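Local coordinates for protein LST4 (Kluyveromyces lactis, PDB 4ZY8) that is probably involved in amino acid uptake and in protein trafficking from the Golgi to the plasma membrane, and is seen here as its longin domain, at residues Gly9-Ile14 with Leu32-Val37; Phe82-Tyr87 with Phe120-Glu125; Ser76-Leu81 with Val102-Leu107; Asn126-Tyr131 with Ile150-Val155; Leu13-Glu18 with Gln138-Asp143. All blocks are in the same frame, centred on the assembly; numbering follows the deposited sequence.

Contact 1: residues Gly9-Ile14 with Leu32-Val37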
# COMPACT_ATOMS: atom_id res chain seq x y z
N GLY A 9 -12.94 -11.23 0.39
CA GLY A 9 -13.80 -10.11 0.13
C GLY A 9 -13.05 -9.32 -0.89
O GLY A 9 -11.89 -9.61 -1.08
N GLY A 10 -13.68 -8.37 -1.57
CA GLY A 10 -12.98 -7.66 -2.61
C GLY A 10 -11.96 -6.67 -2.11
O GLY A 10 -12.11 -6.15 -1.05
N PHE A 11 -10.94 -6.42 -2.91
CA PHE A 11 -9.89 -5.46 -2.60
C PHE A 11 -9.13 -4.98 -3.83
O PHE A 11 -9.11 -5.63 -4.84
CB PHE A 11 -8.91 -6.00 -1.55
CG PHE A 11 -7.97 -7.03 -2.07
CD1 PHE A 11 -8.36 -8.31 -2.20
CD2 PHE A 11 -6.71 -6.69 -2.43
CE1 PHE A 11 -7.51 -9.25 -2.67
CE2 PHE A 11 -5.85 -7.63 -2.91
CZ PHE A 11 -6.25 -8.91 -3.04
N ARG A 12 -8.50 -3.84 -3.71
CA ARG A 12 -7.60 -3.37 -4.74
C ARG A 12 -6.26 -3.00 -4.10
O ARG A 12 -6.20 -2.16 -3.20
CB ARG A 12 -8.21 -2.18 -5.48
CG ARG A 12 -7.33 -1.60 -6.57
CD ARG A 12 -8.01 -0.41 -7.27
NE ARG A 12 -7.16 0.15 -8.32
CZ ARG A 12 -7.43 1.27 -8.98
NH1 ARG A 12 -8.52 1.97 -8.69
NH2 ARG A 12 -6.61 1.70 -9.93
N LEU A 13 -5.19 -3.62 -4.58
CA LEU A 13 -3.86 -3.37 -4.04
C LEU A 13 -3.04 -2.55 -5.02
O LEU A 13 -2.85 -2.95 -6.17
CB LEU A 13 -3.15 -4.70 -3.74
CG LEU A 13 -1.69 -4.65 -3.30
CD1 LEU A 13 -1.54 -3.96 -1.92
CD2 LEU A 13 -1.03 -6.03 -3.30
N ILE A 14 -2.57 -1.40 -4.60
CA ILE A 14 -1.68 -0.60 -5.38
C ILE A 14 -0.32 -0.43 -4.74
O ILE A 14 -0.23 0.03 -3.65
CB ILE A 14 -2.27 0.78 -5.59
CG1 ILE A 14 -3.62 0.65 -6.21
CG2 ILE A 14 -1.41 1.59 -6.51
CD1 ILE A 14 -4.68 1.28 -5.36
N LEU A 32 2.36 -1.91 -9.16
CA LEU A 32 1.36 -2.97 -9.20
C LEU A 32 -0.01 -2.35 -8.99
O LEU A 32 -0.18 -1.47 -8.15
CB LEU A 32 1.64 -4.04 -8.15
CG LEU A 32 0.58 -5.15 -8.02
CD1 LEU A 32 1.24 -6.48 -7.71
CD2 LEU A 32 -0.42 -4.84 -6.93
N ASP A 33 -0.99 -2.82 -9.73
CA ASP A 33 -2.35 -2.46 -9.50
C ASP A 33 -3.18 -3.68 -9.71
O ASP A 33 -3.35 -4.11 -10.81
CB ASP A 33 -2.75 -1.36 -10.43
CG ASP A 33 -4.14 -0.88 -10.19
OD1 ASP A 33 -4.83 -1.42 -9.32
OD2 ASP A 33 -4.54 0.03 -10.89
N HIS A 34 -3.68 -4.23 -8.63
CA HIS A 34 -4.36 -5.51 -8.66
C HIS A 34 -5.71 -5.42 -7.98
O HIS A 34 -5.79 -5.16 -6.78
CB HIS A 34 -3.48 -6.58 -7.98
CG HIS A 34 -4.15 -7.92 -7.85
ND1 HIS A 34 -5.13 -8.18 -6.90
CD2 HIS A 34 -3.97 -9.07 -8.53
CE1 HIS A 34 -5.52 -9.43 -7.01
NE2 HIS A 34 -4.84 -10.00 -7.99
N SER A 35 -6.75 -5.65 -8.75
CA SER A 35 -8.08 -5.76 -8.21
C SER A 35 -8.50 -7.19 -8.18
O SER A 35 -8.22 -7.94 -9.08
CB SER A 35 -9.08 -4.99 -9.04
OG SER A 35 -8.74 -3.64 -9.13
N SER A 36 -9.19 -7.59 -7.15
CA SER A 36 -9.60 -8.96 -7.05
C SER A 36 -10.76 -9.17 -7.99
O SER A 36 -11.50 -8.26 -8.25
CB SER A 36 -10.00 -9.31 -5.62
OG SER A 36 -11.06 -8.51 -5.17
N VAL A 37 -10.91 -10.40 -8.47
CA VAL A 37 -12.07 -10.79 -9.25
C VAL A 37 -13.31 -10.31 -8.54
O VAL A 37 -14.22 -9.74 -9.12
CB VAL A 37 -12.16 -12.31 -9.34
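R12 lies across D33 and grips it side-on: NE donates to OD1 (3.0 Å) and NH2 to OD2 (2.8 Å), each oxygen met on its syn side, with guanidinium and carboxylate nearly coplanar, 13° apart. The arginine chain is fully extended, and its CG passes S35 OG at 3.6 Å. NH1 turns to the I45 carbonyl. A methionine in place of R12 would probably leave the D33 carboxylate without its charged mate and the I45 carbonyl without this donor. In the antiparallel hairpin of strands 12-17 and 29-35, L13 and H34 form a hydrogen-bonded pair (L13 N to H34 O, 2.8 Å). On their face the F11 ring lies slid apart from the imidazole, and L13 CG meets L32 CD2 at 3.9 Å. S36 OG accepts from F11 N (3.1 Å). The hairpin thus splits its chemistry: an ion pair on one face, aromatic and aliphatic packing toward helix 150-166 on the other, where H34 ND1 is buried without a polar partner.

Contact 2: residues Phe82-Tyr87 with Phe120-Glu125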
# COMPACT_ATOMS: atom_id res chain seq x y z
N PHE A 82 -6.31 2.04 3.01
CA PHE A 82 -5.23 2.07 3.99
C PHE A 82 -3.87 1.93 3.32
O PHE A 82 -3.66 1.09 2.44
CB PHE A 82 -5.43 1.03 5.11
CG PHE A 82 -5.50 -0.43 4.66
CD1 PHE A 82 -4.40 -1.26 4.77
CD2 PHE A 82 -6.69 -0.98 4.21
CE1 PHE A 82 -4.47 -2.61 4.41
CE2 PHE A 82 -6.78 -2.33 3.85
CZ PHE A 82 -5.66 -3.14 3.95
N THR A 83 -2.96 2.80 3.74
CA THR A 83 -1.68 2.98 3.07
C THR A 83 -0.49 2.91 4.02
O THR A 83 -0.44 3.63 5.01
CB THR A 83 -1.62 4.36 2.35
OG1 THR A 83 -2.60 4.41 1.32
CG2 THR A 83 -0.24 4.61 1.73
N ARG A 84 0.48 2.08 3.69
CA ARG A 84 1.79 2.11 4.33
C ARG A 84 2.73 2.88 3.42
O ARG A 84 2.95 2.49 2.27
CB ARG A 84 2.32 0.69 4.56
CG ARG A 84 3.84 0.56 4.81
CD ARG A 84 4.29 1.17 6.15
NE ARG A 84 3.53 0.64 7.29
CZ ARG A 84 3.90 -0.37 8.09
NH1 ARG A 84 5.05 -1.01 7.89
NH2 ARG A 84 3.10 -0.72 9.09
N ILE A 85 3.32 3.96 3.92
CA ILE A 85 4.22 4.73 3.08
C ILE A 85 5.57 4.81 3.80
O ILE A 85 5.61 4.95 5.01
CB ILE A 85 3.61 6.11 2.73
CG1 ILE A 85 4.40 6.84 1.65
CG2 ILE A 85 3.37 6.97 3.97
CD1 ILE A 85 3.57 7.94 1.01
N PHE A 86 6.66 4.60 3.08
CA PHE A 86 7.99 4.54 3.69
C PHE A 86 9.07 5.03 2.74
O PHE A 86 8.84 5.12 1.54
CB PHE A 86 8.34 3.12 4.16
CG PHE A 86 8.25 2.09 3.07
CD1 PHE A 86 7.03 1.50 2.76
CD2 PHE A 86 9.38 1.68 2.38
CE1 PHE A 86 6.94 0.54 1.75
CE2 PHE A 86 9.30 0.72 1.38
CZ PHE A 86 8.06 0.15 1.07
N TYR A 87 10.24 5.31 3.28
CA TYR A 87 11.36 5.77 2.50
C TYR A 87 12.36 4.66 2.23
O TYR A 87 12.52 3.78 3.04
CB TYR A 87 12.06 6.90 3.25
CG TYR A 87 11.24 8.15 3.39
CD1 TYR A 87 10.38 8.31 4.44
CD2 TYR A 87 11.33 9.16 2.46
CE1 TYR A 87 9.63 9.43 4.56
CE2 TYR A 87 10.58 10.29 2.58
CZ TYR A 87 9.72 10.42 3.64
OH TYR A 87 8.98 11.53 3.77
N PHE A 120 1.96 -7.36 9.27
CA PHE A 120 2.09 -7.93 7.92
C PHE A 120 2.59 -6.87 6.91
O PHE A 120 3.32 -7.18 5.99
CB PHE A 120 0.75 -8.50 7.45
CG PHE A 120 0.31 -9.74 8.19
CD1 PHE A 120 1.21 -10.73 8.51
CD2 PHE A 120 -1.02 -9.91 8.55
CE1 PHE A 120 0.80 -11.88 9.18
CE2 PHE A 120 -1.43 -11.07 9.23
CZ PHE A 120 -0.53 -12.04 9.54
N LEU A 121 2.17 -5.62 7.11
CA LEU A 121 2.65 -4.53 6.27
C LEU A 121 4.14 -4.33 6.48
O LEU A 121 4.86 -4.07 5.51
CB LEU A 121 1.87 -3.24 6.56
CG LEU A 121 0.45 -3.26 5.99
CD1 LEU A 121 -0.38 -2.08 6.44
CD2 LEU A 121 0.47 -3.33 4.44
N ASP A 122 4.62 -4.50 7.70
CA ASP A 122 6.04 -4.44 7.99
C ASP A 122 6.81 -5.44 7.15
O ASP A 122 7.80 -5.10 6.60
CB ASP A 122 6.41 -4.73 9.44
CG ASP A 122 5.87 -3.72 10.42
OD1 ASP A 122 5.72 -2.54 10.11
OD2 ASP A 122 5.61 -4.14 11.55
N GLN A 123 6.33 -6.68 7.07
CA GLN A 123 7.00 -7.70 6.26
C GLN A 123 6.99 -7.24 4.78
O GLN A 123 8.01 -7.33 4.10
CB GLN A 123 6.30 -9.06 6.37
CG GLN A 123 6.00 -9.55 7.79
CD GLN A 123 5.39 -10.97 7.79
OE1 GLN A 123 4.78 -11.40 6.80
NE2 GLN A 123 5.47 -11.64 8.91
N CYS A 124 5.85 -6.73 4.31
CA CYS A 124 5.77 -6.23 2.92
C CYS A 124 6.78 -5.12 2.64
O CYS A 124 7.45 -5.11 1.59
CB CYS A 124 4.36 -5.72 2.61
SG CYS A 124 3.10 -7.05 2.64
N GLU A 125 6.89 -4.18 3.59
CA GLU A 125 7.88 -3.11 3.51
C GLU A 125 9.30 -3.69 3.47
O GLU A 125 10.08 -3.30 2.62
CB GLU A 125 7.71 -2.13 4.68
CG GLU A 125 8.80 -1.07 4.77
CD GLU A 125 8.62 -0.13 5.98
OE1 GLU A 125 7.47 0.11 6.39
OE2 GLU A 125 9.64 0.34 6.53
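R84 brings its guanidinium edge to two acids of the helix at once. NH1 donates to D122 OD1 (2.8 Å) and to E125 OE1 (3.1 Å), meeting both oxygens on the anti side, the E125 bond being the more tilted of the two, while NH2 adds a weak bond to the same D122 oxygen. The two carboxylates are turned differently: that of D122 makes 42° with the guanidinium plane, that of E125 stands almost upright on it at 83°. L121 CB lies over one guanidinium face, 3.8 Å from NH2, an apolar cover over that face. The shape of the arginine explains this reach, for the chain leaves with CG anti to the backbone N and then bends at chi2 and chi3.

A second layer positions E125 and R84. E125 CG sits over the centre of the F86 ring in a CH-pi contact (3.5 Å from the centroid), with the carboxylate stacked almost parallel to the ring. R84 NE is salt-bridged to D69, so this buried cation, shared among three carboxylates, is probably well neutralised.

F82 CD1 meets L121 CD1 more loosely, at 4.4 Å. Strand 79-87 here crosses helix 114-134 at -41° between the axes of the two short segments, flanked in the sheet by strands 68-74 and 95-103, while L121 also touches F159 of helix 150-166.

Contact 3: residues Ser76-Leu81 with Val102-Leu107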
# COMPACT_ATOMS: atom_id res chain seq x y z
N SER A 76 -16.94 9.05 -1.91
CA SER A 76 -17.44 8.97 -3.27
C SER A 76 -17.56 7.55 -3.81
O SER A 76 -18.11 7.37 -4.89
CB SER A 76 -16.55 9.80 -4.20
OG SER A 76 -15.31 9.15 -4.44
N ALA A 77 -17.02 6.57 -3.09
CA ALA A 77 -16.98 5.18 -3.57
C ALA A 77 -17.26 4.10 -2.51
O ALA A 77 -17.05 2.91 -2.78
CB ALA A 77 -15.64 4.90 -4.24
N ASN A 78 -17.71 4.51 -1.32
CA ASN A 78 -18.00 3.56 -0.23
C ASN A 78 -16.79 2.68 0.08
O ASN A 78 -16.92 1.48 0.38
CB ASN A 78 -19.19 2.68 -0.59
CG ASN A 78 -20.46 3.48 -0.79
OD1 ASN A 78 -20.76 4.39 -0.02
ND2 ASN A 78 -21.19 3.18 -1.86
N ILE A 79 -15.61 3.29 0.02
CA ILE A 79 -14.36 2.56 0.13
C ILE A 79 -13.48 3.13 1.23
O ILE A 79 -13.46 4.33 1.47
CB ILE A 79 -13.64 2.57 -1.24
CG1 ILE A 79 -14.15 1.39 -2.09
CG2 ILE A 79 -12.14 2.53 -1.09
CD1 ILE A 79 -13.61 1.36 -3.49
N VAL A 80 -12.74 2.26 1.92
CA VAL A 80 -11.70 2.69 2.83
C VAL A 80 -10.35 2.37 2.21
O VAL A 80 -10.18 1.30 1.65
CB VAL A 80 -11.87 2.03 4.22
CG1 VAL A 80 -10.55 1.68 4.83
CG2 VAL A 80 -12.68 2.94 5.13
N LEU A 81 -9.42 3.31 2.27
CA LEU A 81 -8.08 3.14 1.72
C LEU A 81 -7.05 3.13 2.84
O LEU A 81 -6.96 4.11 3.59
CB LEU A 81 -7.78 4.25 0.70
CG LEU A 81 -6.40 4.31 0.02
CD1 LEU A 81 -6.25 3.17 -0.98
CD2 LEU A 81 -6.20 5.65 -0.69
N VAL A 102 -10.64 -1.26 0.32
CA VAL A 102 -11.67 -2.20 0.69
C VAL A 102 -12.98 -1.46 0.95
O VAL A 102 -13.00 -0.27 1.09
CB VAL A 102 -11.29 -3.01 1.95
CG1 VAL A 102 -10.17 -3.98 1.66
CG2 VAL A 102 -10.92 -2.10 3.10
N THR A 103 -14.07 -2.20 1.04
CA THR A 103 -15.37 -1.65 1.37
C THR A 103 -15.35 -0.96 2.73
O THR A 103 -14.74 -1.47 3.67
CB THR A 103 -16.43 -2.77 1.41
OG1 THR A 103 -16.36 -3.53 0.19
CG2 THR A 103 -17.81 -2.18 1.58
N ASP A 104 -16.00 0.18 2.83
CA ASP A 104 -15.93 0.93 4.04
C ASP A 104 -16.51 0.23 5.26
O ASP A 104 -16.25 0.61 6.36
CB ASP A 104 -16.51 2.33 3.86
CG ASP A 104 -17.96 2.33 3.53
OD1 ASP A 104 -18.61 1.29 3.61
OD2 ASP A 104 -18.47 3.38 3.19
N ASP A 105 -17.25 -0.84 5.06
CA ASP A 105 -17.78 -1.56 6.20
C ASP A 105 -16.86 -2.60 6.79
O ASP A 105 -17.21 -3.28 7.71
CB ASP A 105 -19.15 -2.14 5.92
CG ASP A 105 -19.17 -3.04 4.76
OD1 ASP A 105 -18.11 -3.48 4.33
OD2 ASP A 105 -20.27 -3.33 4.28
N VAL A 106 -15.67 -2.69 6.23
CA VAL A 106 -14.57 -3.44 6.80
C VAL A 106 -13.82 -2.64 7.88
O VAL A 106 -13.05 -3.21 8.67
CB VAL A 106 -13.59 -3.88 5.65
CG1 VAL A 106 -12.37 -4.63 6.17
CG2 VAL A 106 -14.31 -4.74 4.63
N LEU A 107 -14.06 -1.33 7.93
CA LEU A 107 -13.32 -0.45 8.85
C LEU A 107 -13.32 -0.93 10.31
O LEU A 107 -12.29 -0.87 10.97
CB LEU A 107 -13.82 1.01 8.76
CG LEU A 107 -12.98 2.02 9.58
CD1 LEU A 107 -11.50 2.09 9.15
CD2 LEU A 107 -13.59 3.44 9.60
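The beta hairpin of strands 79-87 and 95-103 opens here at its far end, within the five-stranded antiparallel sheet of the longin domain, where V80 and V102 form a hydrogen-bonded pair. V80 N donates to V102 O (2.7 Å) and V102 N returns a bond to V80 O (2.9 Å). Next to them, I79 and T103 make a non-hydrogen-bonded pair whose side chains splay apart, and V102 O also receives a CA-H...O contact from I79 (3.3 Å from its CA). N78 and I79 together stand opposite V74, which fits a G1 beta bulge in the pairing with strand 68-74.

Past T103 the second chain turns into a short 3-10 segment. V80 spans both parts: CG1 meets V102 CG2 at 4.2 Å, while CG2 packs on D104 CA at 4.0 Å and on L107 CB. I71 and V73 of the neighbouring strand also touch V80. A hydrogen bond joins bulge to turn: D104 N donates to N78 O (2.9 Å) from above the carbonyl plane, 43° out of it.

Contact 4: residues Asn126-Tyr131 with Ile150-Val155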
# COMPACT_ATOMS: atom_id res chain seq x y z
N ASN A 126 9.64 -4.63 4.37
CA ASN A 126 10.95 -5.31 4.32
C ASN A 126 11.25 -5.95 2.97
O ASN A 126 12.39 -5.97 2.50
CB ASN A 126 11.08 -6.47 5.34
CG ASN A 126 11.07 -5.99 6.78
OD1 ASN A 126 11.39 -4.83 7.07
ND2 ASN A 126 10.77 -6.91 7.71
N THR A 127 10.21 -6.53 2.36
CA THR A 127 10.39 -7.29 1.12
C THR A 127 10.77 -6.38 -0.06
O THR A 127 11.70 -6.66 -0.83
CB THR A 127 9.11 -8.09 0.80
OG1 THR A 127 8.90 -9.07 1.83
CG2 THR A 127 9.25 -8.82 -0.55
N LEU A 128 10.04 -5.28 -0.18
CA LEU A 128 10.30 -4.31 -1.24
C LEU A 128 11.66 -3.63 -1.04
O LEU A 128 12.38 -3.36 -2.00
CB LEU A 128 9.18 -3.29 -1.31
CG LEU A 128 7.80 -3.84 -1.70
CD1 LEU A 128 6.74 -2.73 -1.75
CD2 LEU A 128 7.81 -4.63 -3.02
N LEU A 129 12.02 -3.36 0.22
CA LEU A 129 13.33 -2.76 0.50
C LEU A 129 14.48 -3.68 0.13
O LEU A 129 15.50 -3.24 -0.37
CB LEU A 129 13.44 -2.36 1.98
CG LEU A 129 12.57 -1.16 2.37
CD1 LEU A 129 12.66 -0.87 3.89
CD2 LEU A 129 12.98 0.07 1.54
N LYS A 130 14.30 -4.98 0.34
CA LYS A 130 15.31 -5.96 -0.03
C LYS A 130 15.51 -6.04 -1.54
O LYS A 130 16.62 -6.33 -2.01
CB LYS A 130 14.98 -7.33 0.54
CG LYS A 130 15.29 -7.43 2.02
CD LYS A 130 16.80 -7.55 2.23
CE LYS A 130 17.15 -7.67 3.70
NZ LYS A 130 18.59 -7.31 3.93
N TYR A 131 14.45 -5.85 -2.31
CA TYR A 131 14.54 -5.78 -3.75
C TYR A 131 15.45 -4.64 -4.14
O TYR A 131 16.28 -4.79 -4.99
CB TYR A 131 13.17 -5.61 -4.42
CG TYR A 131 13.30 -5.30 -5.89
CD1 TYR A 131 13.33 -6.30 -6.82
CD2 TYR A 131 13.50 -4.02 -6.31
CE1 TYR A 131 13.48 -6.02 -8.15
CE2 TYR A 131 13.64 -3.73 -7.63
CZ TYR A 131 13.64 -4.74 -8.54
OH TYR A 131 13.79 -4.45 -9.83
N ILE A 150 9.86 -11.64 -7.79
CA ILE A 150 9.27 -12.42 -6.70
C ILE A 150 8.91 -11.54 -5.49
O ILE A 150 7.96 -11.84 -4.78
CB ILE A 150 10.17 -13.60 -6.27
CG1 ILE A 150 11.45 -13.12 -5.59
CG2 ILE A 150 10.47 -14.49 -7.48
CD1 ILE A 150 12.20 -14.23 -4.89
N GLU A 151 9.66 -10.45 -5.28
CA GLU A 151 9.42 -9.59 -4.12
C GLU A 151 8.05 -8.91 -4.23
O GLU A 151 7.32 -8.84 -3.25
CB GLU A 151 10.53 -8.53 -3.97
CG GLU A 151 11.88 -9.10 -3.52
CD GLU A 151 12.74 -9.58 -4.69
OE1 GLU A 151 12.21 -9.72 -5.81
OE2 GLU A 151 13.96 -9.77 -4.50
N VAL A 152 7.69 -8.43 -5.42
CA VAL A 152 6.37 -7.84 -5.62
C VAL A 152 5.26 -8.90 -5.52
O VAL A 152 4.19 -8.65 -4.94
CB VAL A 152 6.26 -7.11 -6.98
CG1 VAL A 152 4.83 -6.67 -7.24
CG2 VAL A 152 7.20 -5.91 -7.00
N ALA A 153 5.49 -10.08 -6.10
CA ALA A 153 4.52 -11.15 -6.00
C ALA A 153 4.32 -11.58 -4.54
O ALA A 153 3.20 -11.90 -4.13
CB ALA A 153 4.95 -12.35 -6.84
N ALA A 154 5.40 -11.60 -3.76
CA ALA A 154 5.30 -11.98 -2.34
C ALA A 154 4.38 -11.01 -1.58
O ALA A 154 3.62 -11.44 -0.70
CB ALA A 154 6.68 -12.01 -1.70
N VAL A 155 4.46 -9.72 -1.90
CA VAL A 155 3.57 -8.73 -1.27
C VAL A 155 2.09 -8.97 -1.63
O VAL A 155 1.21 -8.91 -0.77
CB VAL A 155 3.97 -7.31 -1.63
CG1 VAL A 155 2.92 -6.32 -1.09
CG2 VAL A 155 5.37 -7.00 -1.04
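An antiparallel helix pair, helices 114-134 and 150-166, covers one face of the longin sheet, and here the axes of the two short segments lie 8.9 Å apart with their directions at 173°. T127 is the point of closest backbone approach. Its CG2, anti to the backbone N, points at the facing helix and comes within 3.3 Å of E151 O and 3.7 Å of E151 CB. The hydroxyl is turned to its own helix instead, bonded to Q123 O, so the threonine offers a methyl to its neighbour.

Deeper toward the sheet, L128 crosses V155 at about a right angle, CD2 touching V155 CG2 at 3.9 Å, and the same methyl reaches V152 CG2 at 4.2 Å. L128 and V155 both rest on I15 of strand 12-17, so I15 packs against both helices at this seam.

At the other end E151 CG lies 3.8 Å from Y131 CB, and the bend at chi2 (87°) swings the carboxylate toward the ring edge. OE2 forms a salt bridge with K134, further along helix 114-134. The E151 carboxylate stands nearly square to the tyrosine ring, 85° between planes, and meets it at the edge: E151 OE1 lies 3.7 Å from Y131 CD1.

Contact 5: residues Leu13-Glu18 with Gln138-Asp143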
# COMPACT_ATOMS: atom_id res chain seq x y z
N LEU A 13 -5.19 -3.62 -4.58
CA LEU A 13 -3.86 -3.37 -4.04
C LEU A 13 -3.04 -2.55 -5.02
O LEU A 13 -2.85 -2.95 -6.17
CB LEU A 13 -3.15 -4.70 -3.74
CG LEU A 13 -1.69 -4.65 -3.30
CD1 LEU A 13 -1.54 -3.96 -1.92
CD2 LEU A 13 -1.03 -6.03 -3.30
N ILE A 14 -2.57 -1.40 -4.60
CA ILE A 14 -1.68 -0.60 -5.38
C ILE A 14 -0.32 -0.43 -4.74
O ILE A 14 -0.23 0.03 -3.65
CB ILE A 14 -2.27 0.78 -5.59
CG1 ILE A 14 -3.62 0.65 -6.21
CG2 ILE A 14 -1.41 1.59 -6.51
CD1 ILE A 14 -4.68 1.28 -5.36
N ILE A 15 0.74 -0.80 -5.43
CA ILE A 15 2.09 -0.49 -4.98
C ILE A 15 2.57 0.62 -5.90
O ILE A 15 2.57 0.46 -7.11
CB ILE A 15 3.02 -1.71 -5.04
CG1 ILE A 15 2.47 -2.84 -4.17
CG2 ILE A 15 4.44 -1.32 -4.62
CD1 ILE A 15 3.26 -4.14 -4.31
N SER A 16 2.95 1.76 -5.32
CA SER A 16 3.40 2.89 -6.13
C SER A 16 4.57 3.57 -5.46
O SER A 16 4.85 3.33 -4.27
CB SER A 16 2.26 3.88 -6.35
OG SER A 16 1.70 4.34 -5.13
N GLN A 17 5.26 4.43 -6.22
CA GLN A 17 6.35 5.23 -5.65
C GLN A 17 6.58 6.61 -6.29
O GLN A 17 6.19 6.84 -7.43
CB GLN A 17 7.63 4.40 -5.69
CG GLN A 17 8.16 4.11 -7.06
CD GLN A 17 9.51 3.43 -7.02
OE1 GLN A 17 9.69 2.36 -7.60
NE2 GLN A 17 10.49 4.06 -6.37
N GLU A 18 7.19 7.53 -5.53
CA GLU A 18 7.61 8.84 -6.04
C GLU A 18 8.91 8.77 -6.81
O GLU A 18 9.75 7.91 -6.54
CB GLU A 18 7.78 9.86 -4.90
CG GLU A 18 6.51 10.33 -4.22
CD GLU A 18 6.80 11.28 -3.06
OE1 GLU A 18 7.86 11.13 -2.40
OE2 GLU A 18 5.97 12.19 -2.82
N GLN A 138 17.06 2.64 -6.78
CA GLN A 138 16.04 3.30 -6.00
C GLN A 138 14.67 3.04 -6.56
O GLN A 138 13.69 3.58 -6.10
CB GLN A 138 16.25 4.80 -5.92
CG GLN A 138 16.16 5.54 -7.22
CD GLN A 138 16.38 7.02 -7.04
OE1 GLN A 138 16.95 7.46 -6.05
NE2 GLN A 138 15.93 7.81 -8.00
N PHE A 139 14.59 2.21 -7.56
CA PHE A 139 13.34 2.00 -8.25
C PHE A 139 12.84 0.58 -8.43
O PHE A 139 13.54 -0.29 -8.85
CB PHE A 139 13.39 2.73 -9.59
CG PHE A 139 13.66 4.17 -9.43
CD1 PHE A 139 12.79 4.97 -8.74
CD2 PHE A 139 14.81 4.73 -9.91
CE1 PHE A 139 13.04 6.30 -8.56
CE2 PHE A 139 15.06 6.06 -9.73
CZ PHE A 139 14.17 6.85 -9.05
N LEU A 140 11.57 0.41 -8.12
CA LEU A 140 10.87 -0.84 -8.36
C LEU A 140 10.61 -0.95 -9.86
O LEU A 140 10.44 0.07 -10.53
CB LEU A 140 9.55 -0.87 -7.57
CG LEU A 140 9.72 -0.89 -6.05
CD1 LEU A 140 8.39 -0.64 -5.29
CD2 LEU A 140 10.37 -2.21 -5.62
N PRO A 141 10.51 -2.17 -10.38
CA PRO A 141 10.18 -2.35 -11.80
C PRO A 141 8.72 -1.96 -12.06
O PRO A 141 7.92 -2.11 -11.15
CB PRO A 141 10.41 -3.84 -12.03
CG PRO A 141 10.17 -4.46 -10.69
CD PRO A 141 10.68 -3.46 -9.69
N HIS A 142 8.36 -1.50 -13.25
CA HIS A 142 6.93 -1.29 -13.53
C HIS A 142 6.40 -2.41 -14.41
O HIS A 142 5.24 -2.41 -14.80
CB HIS A 142 6.67 0.06 -14.19
CG HIS A 142 7.41 0.25 -15.48
ND1 HIS A 142 6.99 -0.32 -16.66
CD2 HIS A 142 8.53 0.95 -15.77
CE1 HIS A 142 7.82 0.02 -17.63
NE2 HIS A 142 8.77 0.79 -17.12
N ASP A 143 7.29 -3.35 -14.73
CA ASP A 143 6.95 -4.54 -15.51
C ASP A 143 7.45 -5.76 -14.75
O ASP A 143 8.26 -6.55 -15.25
CB ASP A 143 7.60 -4.48 -16.89
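Q17 reaches from the end of strand 12-17 to the loop after helix 114-134 and clasps its backbone. From CB the chain sets out with CG between the backbone N and the carbonyl carbon (chi1 67°) and runs on extended, which carries the amide across to the loop. CD comes within 3.8 Å of L140 N. At the tip the two ends of the amide part: OE1 accepts from L140 N (2.8 Å), in the carbonyl plane and on a lone pair, and NE2 donates to Q138 O (3.2 Å), which lies nearly in the amide plane. OE1 also rests 3.2 Å from L140 CB, and NE2 sits at the edge of the F139 ring, 3.4 Å from CD1, with amide and ring turned 46° apart.

Beside this clasp, I15 CG2 touches L140 CD1 at 4.1 Å. The leucine also packs on V31, I96 and Y131.

A leucine in place of Q17 would probably leave L140 N and Q138 O without these partners and free the loop to shift against the strand. Because a side-chain amide offers both a donor and an acceptor, one buried glutamine can satisfy two peptide groups of a chain segment that forms no strand of its own.

Overall arrangement
Contacts 1 and 3 build the antiparallel sheet and contact 5 ties a loop to its inner strand 12-17, whereas contacts 2 and 4 concern the helices laid on one face. Contact 2 is buried, lies nearest the chain's centre, and yet is the most charged; the others are partly buried, contact 3 being farthest out, its centre about 15 Å from the chain's. Contact 4 joins two helices almost wholly by carbon. Contacts 1 and 3 both pair hairpin strands by backbone bonds, but contact 1 adds a salt bridge where contact 3 adds valine packing, and they touch through F11 and V102. Contact 5 shares L13 and I14 with contact 1, and Y131 packs contact 4 against it.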